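Side-chain contacts in beta-L-arabinobiosidase (Bacteroides thetaiotaomicron, PDB 5MQR), which probably acts as a gut-bacterial glycoside hydrolase that cleaves arabinofuranosyl linkages during the breakdown of plant pectin: residues 498-503 against 510-515; 542-547 against 552-557. All coordinates share one frame; numbering follows the deposited sequence.

Contact 1. Residues 498-503 against 510-515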
loop_
_atom_site.group_PDB
_atom_site.type_symbol
_atom_site.label_atom_id
_atom_site.label_comp_id
_atom_site.label_asym_id
_atom_site.label_seq_id
_atom_site.Cartn_x
_atom_site.Cartn_y
_atom_site.Cartn_z
ATOM N N ALA A 498 -4.374 -22.489 10.039
ATOM C CA ALA A 498 -4.238 -23.223 8.785
ATOM C C ALA A 498 -5.581 -23.879 8.541
ATOM O O ALA A 498 -6.075 -24.660 9.386
ATOM C CB ALA A 498 -3.130 -24.275 8.859
ATOM N N CYS A 499 -6.180 -23.565 7.397
ATOM C CA CYS A 499 -7.436 -24.203 7.032
ATOM C C CYS A 499 -7.259 -25.598 6.428
ATOM O O CYS A 499 -8.153 -26.455 6.502
ATOM C CB CYS A 499 -8.234 -23.285 6.092
ATOM S SG CYS A 499 -7.438 -22.943 4.529
ATOM N N SER A 500 -6.105 -25.831 5.828
ATOM C CA SER A 500 -5.784 -27.145 5.298
ATOM C C SER A 500 -4.289 -27.324 5.271
ATOM O O SER A 500 -3.542 -26.358 5.391
ATOM C CB SER A 500 -6.355 -27.312 3.881
ATOM O OG SER A 500 -6.453 -28.689 3.558
ATOM N N ARG A 501 -3.866 -28.573 5.110
ATOM C CA ARG A 501 -2.458 -28.926 5.024
ATOM C C ARG A 501 -2.272 -30.084 4.046
ATOM O O ARG A 501 -3.036 -31.039 4.084
ATOM C CB ARG A 501 -1.914 -29.310 6.395
ATOM C CG ARG A 501 -0.574 -30.040 6.377
ATOM C CD ARG A 501 -0.055 -30.289 7.783
ATOM N NE ARG A 501 0.125 -29.008 8.469
ATOM C CZ ARG A 501 -0.018 -28.783 9.775
ATOM N NH1 ARG A 501 -0.314 -29.770 10.624
ATOM N NH2 ARG A 501 0.149 -27.545 10.241
ATOM N N LEU A 502 -1.253 -29.977 3.190
ATOM C CA LEU A 502 -0.792 -31.079 2.340
ATOM C C LEU A 502 0.589 -31.479 2.846
ATOM O O LEU A 502 1.308 -30.630 3.379
ATOM C CB LEU A 502 -0.738 -30.673 0.861
ATOM C CG LEU A 502 -1.932 -29.851 0.335
ATOM C CD1 LEU A 502 -1.677 -29.351 -1.082
ATOM C CD2 LEU A 502 -3.246 -30.611 0.444
ATOM N N GLU A 503 0.939 -32.754 2.687
ATOM C CA GLU A 503 2.174 -33.318 3.252
ATOM C C GLU A 503 2.826 -34.276 2.285
ATOM O O GLU A 503 2.132 -35.123 1.752
ATOM C CB GLU A 503 1.875 -34.126 4.529
ATOM C CG GLU A 503 2.387 -33.522 5.813
ATOM C CD GLU A 503 1.960 -34.290 7.068
ATOM O OE1 GLU A 503 1.757 -35.516 6.973
ATOM O OE2 GLU A 503 1.838 -33.658 8.155
ATOM N N PHE A 510 1.708 -38.577 -0.620
ATOM C CA PHE A 510 1.274 -37.191 -0.711
ATOM C C PHE A 510 -0.127 -37.217 -0.137
ATOM O O PHE A 510 -1.009 -37.889 -0.689
ATOM C CB PHE A 510 1.302 -36.739 -2.179
ATOM C CG PHE A 510 0.982 -35.280 -2.409
ATOM C CD1 PHE A 510 1.407 -34.281 -1.537
ATOM C CD2 PHE A 510 0.272 -34.903 -3.546
ATOM C CE1 PHE A 510 1.112 -32.936 -1.789
ATOM C CE2 PHE A 510 -0.041 -33.565 -3.792
ATOM C CZ PHE A 510 0.396 -32.577 -2.915
ATOM N N ARG A 511 -0.331 -36.557 0.999
ATOM C CA ARG A 511 -1.622 -36.643 1.703
ATOM C C ARG A 511 -2.143 -35.303 2.177
ATOM O O ARG A 511 -1.386 -34.337 2.300
ATOM C CB ARG A 511 -1.521 -37.592 2.889
ATOM C CG ARG A 511 -0.558 -37.141 3.986
ATOM C CD ARG A 511 -0.492 -38.160 5.138
ATOM N NE ARG A 511 0.179 -37.591 6.322
ATOM C CZ ARG A 511 0.192 -38.134 7.542
ATOM N NH1 ARG A 511 -0.431 -39.292 7.798
ATOM N NH2 ARG A 511 0.840 -37.511 8.520
HETATM N N MSE A 512 -3.445 -35.263 2.443
HETATM C CA MSE A 512 -4.130 -34.056 2.895
HETATM C C MSE A 512 -4.739 -34.270 4.267
HETATM O O MSE A 512 -5.395 -35.298 4.498
HETATM C CB MSE A 512 -5.217 -33.748 1.881
HETATM C CG MSE A 512 -6.129 -32.654 2.418
HETATM SE SE MSE A 512 -7.058 -31.800 0.890
HETATM C CE MSE A 512 -7.911 -33.384 0.190
ATOM N N LYS A 513 -4.577 -33.293 5.166
ATOM C CA LYS A 513 -5.162 -33.396 6.496
ATOM C C LYS A 513 -6.628 -32.968 6.436
ATOM O O LYS A 513 -6.910 -31.830 6.067
ATOM C CB LYS A 513 -4.385 -32.524 7.475
ATOM C CG LYS A 513 -4.844 -32.621 8.926
ATOM C CD LYS A 513 -3.865 -31.933 9.877
ATOM C CE LYS A 513 -4.277 -32.056 11.335
ATOM N NZ LYS A 513 -4.441 -33.470 11.760
ATOM N N GLY A 514 -7.545 -33.871 6.800
ATOM C CA GLY A 514 -8.974 -33.563 6.884
ATOM C C GLY A 514 -9.568 -33.270 8.271
ATOM O O GLY A 514 -10.717 -32.851 8.378
ATOM N N GLY A 515 -8.780 -33.447 9.319
ATOM C CA GLY A 515 -9.233 -33.369 10.710
ATOM C C GLY A 515 -8.246 -34.231 11.480
ATOM O O GLY A 515 -7.023 -34.086 11.294
HETATM O O HOH W 1 -8.329 -29.872 5.056
HETATM O O HOH W 2 2.576 -35.125 10.138
#
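Leu502 and Met512 face each other as a non-hydrogen-bonded pair, Glu503 and Arg511 as the hydrogen-bonded pair beside them, in two antiparallel strands running at 162° with their axes 4.7 Å apart. Glu503 and Arg511 exchange both backbone bonds, and Lys513 N adds a third, reaching Arg501 O at 2.9 Å. Glu503 and Arg511 are joined again through their side chains. They run alongside one another, and Arg511 presents the NE and NH2 edge of its guanidinium to a single carboxylate oxygen, so that Glu503 OE1 takes a bond of 2.7 Å from Arg511 NE and another of 2.7 Å from Arg511 NH2. OE1 lies in the guanidinium plane and offers NH2 its syn lone pair, while the carboxylate itself is turned 33° from that plane. Arg511 begins with CG wedged between backbone N and carbonyl carbon (chi1 64°), then extends from CG to NE alongside Glu503, which brings NE and NH2 to OE1. The second oxygen, Glu503 OE2, is held by Gln488 and by a water at 2.6 Å, so both carboxylate oxygens have partners, which restricts the rotation of the group.

On the other face the contact is apolar: Leu502 CD2 lies 4.0 Å from Met512 CB, the latter residue being selenomethionine, and Leu502 CB reaches Phe510 CE1 at 3.9 Å. A water bridges Ser500 OG and Lys513 O.

The hairpin is flanked by strand 487-492, where Asp490 pairs with Arg501, and by strand 518-523, whose Phe518 receives Arg511 in a cation-pi contact. Strand 542-547 covers the Leu502 and Met512 face.

Contact 2. Residues 542-547 against 552-557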
loop_
_atom_site.group_PDB
_atom_site.type_symbol
_atom_site.label_atom_id
_atom_site.label_comp_id
_atom_site.label_asym_id
_atom_site.label_seq_id
_atom_site.Cartn_x
_atom_site.Cartn_y
_atom_site.Cartn_z
ATOM N N ASN A 542 -13.998 -25.971 1.796
ATOM C CA ASN A 542 -13.314 -27.131 1.226
ATOM C C ASN A 542 -12.144 -26.831 0.314
ATOM O O ASN A 542 -12.003 -25.730 -0.180
ATOM C CB ASN A 542 -14.275 -28.079 0.540
ATOM C CG ASN A 542 -15.025 -27.449 -0.600
ATOM O OD1 ASN A 542 -14.523 -26.607 -1.326
ATOM N ND2 ASN A 542 -16.242 -27.884 -0.776
ATOM N N ILE A 543 -11.318 -27.853 0.142
ATOM C CA ILE A 543 -10.123 -27.825 -0.657
ATOM C C ILE A 543 -10.173 -29.041 -1.611
ATOM O O ILE A 543 -10.462 -30.163 -1.181
ATOM C CB ILE A 543 -8.845 -27.801 0.233
ATOM C CG1 ILE A 543 -7.565 -27.961 -0.606
ATOM C CG2 ILE A 543 -8.910 -28.840 1.349
ATOM C CD1 ILE A 543 -6.268 -27.545 0.097
ATOM N N GLN A 544 -9.924 -28.787 -2.894
ATOM C CA GLN A 544 -9.739 -29.807 -3.913
ATOM C C GLN A 544 -8.320 -29.708 -4.437
ATOM O O GLN A 544 -7.832 -28.604 -4.698
ATOM C CB GLN A 544 -10.680 -29.576 -5.066
ATOM C CG GLN A 544 -12.117 -29.810 -4.689
ATOM C CD GLN A 544 -13.062 -29.370 -5.778
ATOM O OE1 GLN A 544 -13.549 -30.202 -6.562
ATOM N NE2 GLN A 544 -13.317 -28.055 -5.849
ATOM N N VAL A 545 -7.662 -30.846 -4.588
ATOM C CA VAL A 545 -6.270 -30.874 -4.995
ATOM C C VAL A 545 -6.172 -31.653 -6.299
ATOM O O VAL A 545 -6.782 -32.720 -6.452
ATOM C CB VAL A 545 -5.370 -31.471 -3.899
ATOM C CG1 VAL A 545 -3.958 -31.685 -4.398
ATOM C CG2 VAL A 545 -5.343 -30.527 -2.707
ATOM N N TYR A 546 -5.441 -31.081 -7.244
ATOM C CA TYR A 546 -5.210 -31.720 -8.523
ATOM C C TYR A 546 -3.716 -31.935 -8.679
ATOM O O TYR A 546 -2.906 -31.084 -8.299
ATOM C CB TYR A 546 -5.728 -30.849 -9.669
ATOM C CG TYR A 546 -7.229 -30.577 -9.640
ATOM C CD1 TYR A 546 -7.769 -29.561 -8.850
ATOM C CD2 TYR A 546 -8.105 -31.336 -10.420
ATOM C CE1 TYR A 546 -9.147 -29.320 -8.834
ATOM C CE2 TYR A 546 -9.470 -31.094 -10.424
ATOM C CZ TYR A 546 -9.985 -30.100 -9.624
ATOM O OH TYR A 546 -11.340 -29.907 -9.641
ATOM N N VAL A 547 -3.360 -33.081 -9.242
ATOM C CA VAL A 547 -1.999 -33.343 -9.631
ATOM C C VAL A 547 -1.993 -33.723 -11.100
ATOM O O VAL A 547 -2.725 -34.652 -11.528
ATOM C CB VAL A 547 -1.377 -34.450 -8.772
ATOM C CG1 VAL A 547 -0.019 -34.876 -9.348
ATOM C CG2 VAL A 547 -1.245 -33.965 -7.328
ATOM N N VAL A 552 -7.181 -35.565 -7.094
ATOM C CA VAL A 552 -6.698 -36.624 -6.200
ATOM C C VAL A 552 -7.156 -36.473 -4.739
ATOM O O VAL A 552 -6.975 -37.380 -3.941
ATOM C CB VAL A 552 -5.165 -36.735 -6.278
ATOM C CG1 VAL A 552 -4.748 -37.255 -7.662
ATOM C CG2 VAL A 552 -4.488 -35.402 -5.928
ATOM N N GLY A 553 -7.780 -35.360 -4.405
ATOM C CA GLY A 553 -8.194 -35.124 -3.039
ATOM C C GLY A 553 -9.286 -34.082 -2.956
ATOM O O GLY A 553 -9.223 -33.061 -3.648
ATOM N N LEU A 554 -10.302 -34.387 -2.141
ATOM C CA LEU A 554 -11.322 -33.437 -1.691
ATOM C C LEU A 554 -11.545 -33.608 -0.169
ATOM O O LEU A 554 -11.753 -34.712 0.327
ATOM C CB LEU A 554 -12.639 -33.663 -2.444
ATOM C CG LEU A 554 -13.920 -32.956 -1.929
ATOM C CD1 LEU A 554 -13.768 -31.451 -1.926
ATOM C CD2 LEU A 554 -15.157 -33.342 -2.740
ATOM N N ARG A 555 -11.509 -32.509 0.558
ATOM C CA ARG A 555 -11.773 -32.536 1.992
ATOM C C ARG A 555 -12.318 -31.219 2.452
ATOM O O ARG A 555 -12.092 -30.206 1.837
ATOM C CB ARG A 555 -10.488 -32.840 2.784
ATOM C CG ARG A 555 -10.130 -34.308 2.962
ATOM C CD ARG A 555 -11.249 -35.104 3.625
ATOM N NE ARG A 555 -10.900 -36.503 3.848
ATOM C CZ ARG A 555 -10.926 -37.474 2.924
ATOM N NH1 ARG A 555 -11.253 -37.221 1.660
ATOM N NH2 ARG A 555 -10.592 -38.720 3.270
HETATM N N MSE A 556 -12.983 -31.235 3.584
HETATM C CA MSE A 556 -13.363 -30.010 4.256
HETATM C C MSE A 556 -12.090 -29.423 4.852
HETATM O O MSE A 556 -11.112 -30.125 5.105
HETATM C CB MSE A 556 -14.424 -30.291 5.325
HETATM C CG MSE A 556 -15.648 -31.077 4.834
HETATM SE SE MSE A 556 -16.594 -30.113 3.417
HETATM C CE MSE A 556 -17.271 -28.562 4.378
ATOM N N PHE A 557 -12.078 -28.118 5.048
ATOM C CA PHE A 557 -11.051 -27.503 5.869
ATOM C C PHE A 557 -11.048 -28.168 7.259
ATOM O O PHE A 557 -12.118 -28.425 7.819
ATOM C CB PHE A 557 -11.343 -26.026 6.119
ATOM C CG PHE A 557 -11.201 -25.121 4.926
ATOM C CD1 PHE A 557 -10.686 -25.555 3.689
ATOM C CD2 PHE A 557 -11.571 -23.775 5.064
ATOM C CE1 PHE A 557 -10.569 -24.676 2.626
ATOM C CE2 PHE A 557 -11.442 -22.893 4.001
ATOM C CZ PHE A 557 -10.945 -23.345 2.778
#
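Phe557 starts with CG opposite its own carbonyl carbon (chi1 -70°), which swings the ring back against the Asn542 backbone; Val552 has CG1 opposite its carbonyl carbon (chi1 -68°), which puts CG2 between N and carbonyl carbon, facing Val545 and Val547. The Phe557 ring carries Asn542 N over one face, offset toward the rim, and its CE1 comes to 3.3 Å from Asn542 O, so the aromatic group packs mainly on backbone, with the Ile543 side chain farther off.

Gln544 and Leu554 run side by side in a non-hydrogen-bonded pair, with Leu554 CD1 only 3.6 Å from the aliphatic Gln544 CG. The amide beyond is steered by Arg551, whose NH1 bonds to Gln544 OE1. On the opposite face, Val552 CG2 lies 3.8 Å from Val547 CG2 and 4.1 Å from Val545 CG1, the valines crossing at a slant.

Ile543 and Arg555 share two backbone bonds, the one from Ile543 N to Arg555 O measuring 3.0 Å. Arg555 also curls back along its own strand, NH1 giving a 2.9 Å bond to Leu554 O. Farther along, Val545 N donates to Gly553 O, but Val545 O takes its firm bond, 2.9 Å, from Val552 N and only a weak one, 3.5 Å, from Gly553 N.

Two residues, Val552 and Gly553, thus stand across from the single Val545: this is a classic beta bulge, set into the antiparallel hairpin of strands 542-547 and 550-556 in one of two facing sheets, a sandwich-like pairing consistent with a domain of the sialidase-like carbohydrate-binding-module family.

From the N terminus, contact 1 comes first: its two strands close a short hairpin and the chain moves on through strands 518-523 and 530-537 before contact 2 closes a second hairpin. The two are therefore in series, neither nested nor crossing. They belong to different sheets laid face to face, with contact centres about 9 Å apart. Across the interface Ser500 OG comes within 3.3 Å of Ile543 CG2, Leu502 touches Val545, and Met512 CE lies 3.5 Å from Leu554 N. At the corner where strand 498-504 turns, Cys499 meets Phe557. After contact 2, strand 564-570 returns to the sheet of contact 1.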